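Local coordinates for lipoprotein (Colwellia psychrerythraea, PDB 3O0Y), which is of unknown function but, as a putative lipoprotein of the DUF885 family in the peptidase MA clan, may be related to zinc-dependent metallopeptidases, at residues A[135-140]-A[182-187]. Sequence-based numbering, arbitrary orientation.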
ATOM      1  N   PRO A 135       1.530  -8.024 -11.665  1.00  6.77           N
ATOM      2  CA  PRO A 135       2.053  -8.707 -12.896  1.00  7.55           C
ATOM      3  C   PRO A 135       3.250  -9.600 -12.712  1.00  8.12           C
ATOM      4  O   PRO A 135       3.451 -10.517 -13.545  1.00  8.56           O
ATOM      5  CB  PRO A 135       2.416  -7.527 -13.795  1.00  9.48           C
ATOM      6  CG  PRO A 135       2.673  -6.359 -12.886  1.00  7.69           C
ATOM      7  CD  PRO A 135       1.700  -6.541 -11.749  1.00  9.63           C
ATOM      8  N   PHE A 136       4.089  -9.358 -11.709  1.00  7.46           N
ATOM      9  CA  PHE A 136       5.386 -10.069 -11.588  1.00 10.07           C
ATOM     10  C   PHE A 136       5.495 -10.755 -10.223  1.00  9.61           C
ATOM     11  O   PHE A 136       5.673 -10.072  -9.177  1.00 10.68           O
ATOM     12  CB  PHE A 136       6.514  -9.105 -11.828  1.00  9.61           C
ATOM     13  CG  PHE A 136       6.408  -8.380 -13.162  1.00  8.47           C
ATOM     14  CD1 PHE A 136       6.292  -9.079 -14.356  1.00 13.42           C
ATOM     15  CD2 PHE A 136       6.369  -7.011 -13.212  1.00 11.43           C
ATOM     16  CE1 PHE A 136       6.129  -8.405 -15.544  1.00 12.17           C
ATOM     17  CE2 PHE A 136       6.201  -6.327 -14.434  1.00 15.92           C
ATOM     18  CZ  PHE A 136       6.079  -7.036 -15.592  1.00 12.67           C
ATOM     19  N   ILE A 137       5.307 -12.077 -10.226  1.00  7.98           N
ATOM     20  CA  ILE A 137       5.224 -12.821  -8.952  1.00  9.49           C
ATOM     21  C   ILE A 137       6.521 -12.684  -8.170  1.00 10.40           C
ATOM     22  O   ILE A 137       6.495 -12.678  -6.947  1.00 10.30           O
ATOM     23  CB  ILE A 137       4.739 -14.258  -9.151  1.00 10.53           C
ATOM     24  CG1 ILE A 137       4.368 -14.906  -7.834  1.00  8.50           C
ATOM     25  CG2 ILE A 137       5.812 -15.092 -10.022  1.00 11.38           C
ATOM     26  CD1 ILE A 137       3.569 -16.208  -7.974  1.00 11.28           C
ATOM     27  N   VAL A 138       7.656 -12.587  -8.877  1.00 10.52           N
ATOM     28  CA  VAL A 138       8.929 -12.281  -8.258  1.00 11.00           C
ATOM     29  C   VAL A 138       9.399 -10.930  -8.812  1.00 10.63           C
ATOM     30  O   VAL A 138       9.515 -10.711 -10.000  1.00 10.70           O
ATOM     31  CB  VAL A 138       9.981 -13.381  -8.551  1.00 12.70           C
ATOM     32  CG1 VAL A 138      11.379 -12.984  -7.976  1.00 12.92           C
ATOM     33  CG2 VAL A 138       9.469 -14.808  -8.083  1.00 11.87           C
ATOM     34  N   ASN A 139       9.612  -9.989  -7.903  1.00  9.80           N
ATOM     35  CA  ASN A 139       9.999  -8.645  -8.258  1.00  9.15           C
ATOM     36  C   ASN A 139      10.812  -8.055  -7.090  1.00  9.83           C
ATOM     37  O   ASN A 139      11.115  -8.739  -6.132  1.00  9.22           O
ATOM     38  CB  ASN A 139       8.773  -7.801  -8.637  1.00  9.74           C
ATOM     39  CG  ASN A 139       7.862  -7.479  -7.451  1.00 10.48           C
ATOM     40  OD1 ASN A 139       8.270  -6.738  -6.567  1.00  9.42           O
ATOM     41  ND2 ASN A 139       6.648  -8.023  -7.426  1.00 12.36           N
ATOM     42  N   GLN A 140      11.301  -6.846  -7.266  1.00  8.80           N
ATOM     43  CA  GLN A 140      12.192  -6.229  -6.286  1.00  9.38           C
ATOM     44  C   GLN A 140      11.555  -5.580  -5.051  1.00 10.50           C
ATOM     45  O   GLN A 140      12.258  -5.218  -4.159  1.00  9.86           O
ATOM     46  CB  GLN A 140      13.061  -5.174  -7.036  1.00  9.91           C
ATOM     47  CG  GLN A 140      12.520  -3.725  -7.083  1.00 10.70           C
ATOM     48  CD  GLN A 140      11.312  -3.510  -8.050  1.00 10.17           C
ATOM     49  OE1 GLN A 140      10.835  -4.441  -8.710  1.00 11.08           O
ATOM     50  NE2 GLN A 140      10.782  -2.286  -8.057  1.00  7.51           N
ATOM     51  N   ILE A 182       8.082 -20.676  -8.524  1.00 11.71           N
ATOM     52  CA  ILE A 182       8.821 -20.956  -9.747  1.00 11.77           C
ATOM     53  C   ILE A 182       7.949 -21.514 -10.813  1.00 12.07           C
ATOM     54  O   ILE A 182       8.059 -21.105 -11.983  1.00 11.72           O
ATOM     55  CB  ILE A 182      10.030 -21.924  -9.456  1.00 12.18           C
ATOM     56  CG1 ILE A 182      11.059 -21.181  -8.589  1.00 14.32           C
ATOM     57  CG2 ILE A 182      10.610 -22.453 -10.778  1.00 12.43           C
ATOM     58  CD1 ILE A 182      12.083 -22.122  -7.790  1.00 12.52           C
ATOM     59  N   GLU A 183       7.057 -22.420 -10.452  1.00 11.79           N
ATOM     60  CA  GLU A 183       6.129 -22.973 -11.445  1.00 12.90           C
ATOM     61  C   GLU A 183       5.295 -21.894 -12.115  1.00 12.62           C
ATOM     62  O   GLU A 183       5.071 -21.973 -13.330  1.00 12.14           O
ATOM     63  CB  GLU A 183       5.202 -24.000 -10.798  1.00 14.84           C
ATOM     64  CG  GLU A 183       4.539 -24.948 -11.726  1.00 20.74           C
ATOM     65  CD  GLU A 183       3.527 -25.828 -10.991  1.00 24.65           C
ATOM     66  OE1 GLU A 183       3.652 -25.981  -9.719  1.00 23.02           O
ATOM     67  OE2 GLU A 183       2.583 -26.297 -11.708  1.00 27.55           O
ATOM     68  N   LYS A 184       4.796 -20.922 -11.332  1.00 10.16           N
ATOM     69  CA  LYS A 184       3.992 -19.813 -11.902  1.00  9.03           C
ATOM     70  C   LYS A 184       4.846 -18.852 -12.742  1.00  9.81           C
ATOM     71  O   LYS A 184       4.464 -18.471 -13.837  1.00 11.24           O
ATOM     72  CB  LYS A 184       3.279 -19.014 -10.778  1.00  9.00           C
ATOM     73  CG  LYS A 184       2.194 -18.095 -11.278  1.00 10.78           C
ATOM     74  CD  LYS A 184       1.132 -18.769 -12.151  1.00 10.73           C
ATOM     75  CE  LYS A 184      -0.047 -17.835 -12.428  1.00 10.19           C
ATOM     76  NZ  LYS A 184       0.292 -16.549 -13.069  1.00  8.94           N
ATOM     77  N   GLN A 185       6.041 -18.504 -12.279  1.00  9.33           N
ATOM     78  CA  GLN A 185       6.937 -17.605 -13.042  1.00  8.38           C
ATOM     79  C   GLN A 185       7.289 -18.256 -14.417  1.00 10.24           C
ATOM     80  O   GLN A 185       7.303 -17.591 -15.464  1.00  9.67           O
ATOM     81  CB  GLN A 185       8.200 -17.454 -12.264  1.00  8.34           C
ATOM     82  CG  GLN A 185       9.196 -16.391 -12.822  1.00 11.67           C
ATOM     83  CD  GLN A 185      10.507 -16.374 -12.053  1.00 13.75           C
ATOM     84  OE1 GLN A 185      11.186 -17.411 -11.944  1.00 13.35           O
ATOM     85  NE2 GLN A 185      10.913 -15.194 -11.594  1.00 10.43           N
ATOM     86  N   THR A 186       7.458 -19.575 -14.355  1.00 10.90           N
ATOM     87  CA  THR A 186       7.773 -20.348 -15.579  1.00 10.80           C
ATOM     88  C   THR A 186       6.597 -20.396 -16.525  1.00 10.88           C
ATOM     89  O   THR A 186       6.792 -20.179 -17.736  1.00 11.74           O
ATOM     90  CB  THR A 186       8.255 -21.782 -15.240  1.00 12.25           C
ATOM     91  OG1 THR A 186       9.516 -21.676 -14.588  1.00 13.69           O
ATOM     92  CG2 THR A 186       8.457 -22.631 -16.490  1.00 11.87           C
ATOM     93  N   ALA A 187       5.396 -20.640 -15.984  1.00 10.93           N
ATOM     94  CA  ALA A 187       4.145 -20.622 -16.782  1.00 11.28           C
ATOM     95  C   ALA A 187       3.981 -19.267 -17.459  1.00 11.12           C
ATOM     96  O   ALA A 187       3.571 -19.184 -18.591  1.00  9.87           O
ATOM     97  CB  ALA A 187       2.880 -20.961 -15.899  1.00 12.26           C
TER
HETATM   98  O   HOH W   1       8.933 -12.854 -11.821  1.00 11.87           O
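Ile-137 and Val-138, in the loop between strand 126-128 and helix 144-154, pack against Lys-184 and Gln-185 on one side of helix 174-190, a loop-on-helix contact within the largely helical DUF885 fold. The two branches of Ile-137 go to different residues. CD1 reaches the aliphatic start of Lys-184, 4.0 Å from its CB, the two side chains crossing at about a right angle, while CG2 lies 4.0 Å from CB of Gln-185. With CG1 anti to the backbone N (chi1 -167°), the longer branch runs out to the lysine. Cutting Ile-137 back to an alanine removes both branches, which is likely to open a gap beside the Lys-184 methylenes and leave CB of Gln-185 without its methyl neighbour. Val-138 meets the amide end of the same glutamine, its CB 3.7 Å from NE2. No direct hydrogen bond joins the two segments; one water does so instead, accepting from Gln-185 NE2 and donating to Val-138 O. A weak hydrogen bond to Ser-265 OG also uses NE2, tying this amide to helix 236-268. From helix 197-210, Ala-203 and Leu-207 touch the Val-138 side chain. The lysine chain bends at chi2 and chi4, and its ammonium group is held away from the isoleucine by a salt bridge to Asp-188 and hydrogen bonds to the carbonyl oxygens of Asn-123 and Gly-125. Behind the touching residues, Asn-139 bonds within the loop: its OD1 accepts from the backbone N of Ile-141 and of Asn-142, and its ND2 donates to Phe-136 O at 2.9 Å. That last bond is nearly straight, with an N-H...O angle of 164°, and the carbonyl oxygen lies only 8° out of the asparagine amide plane.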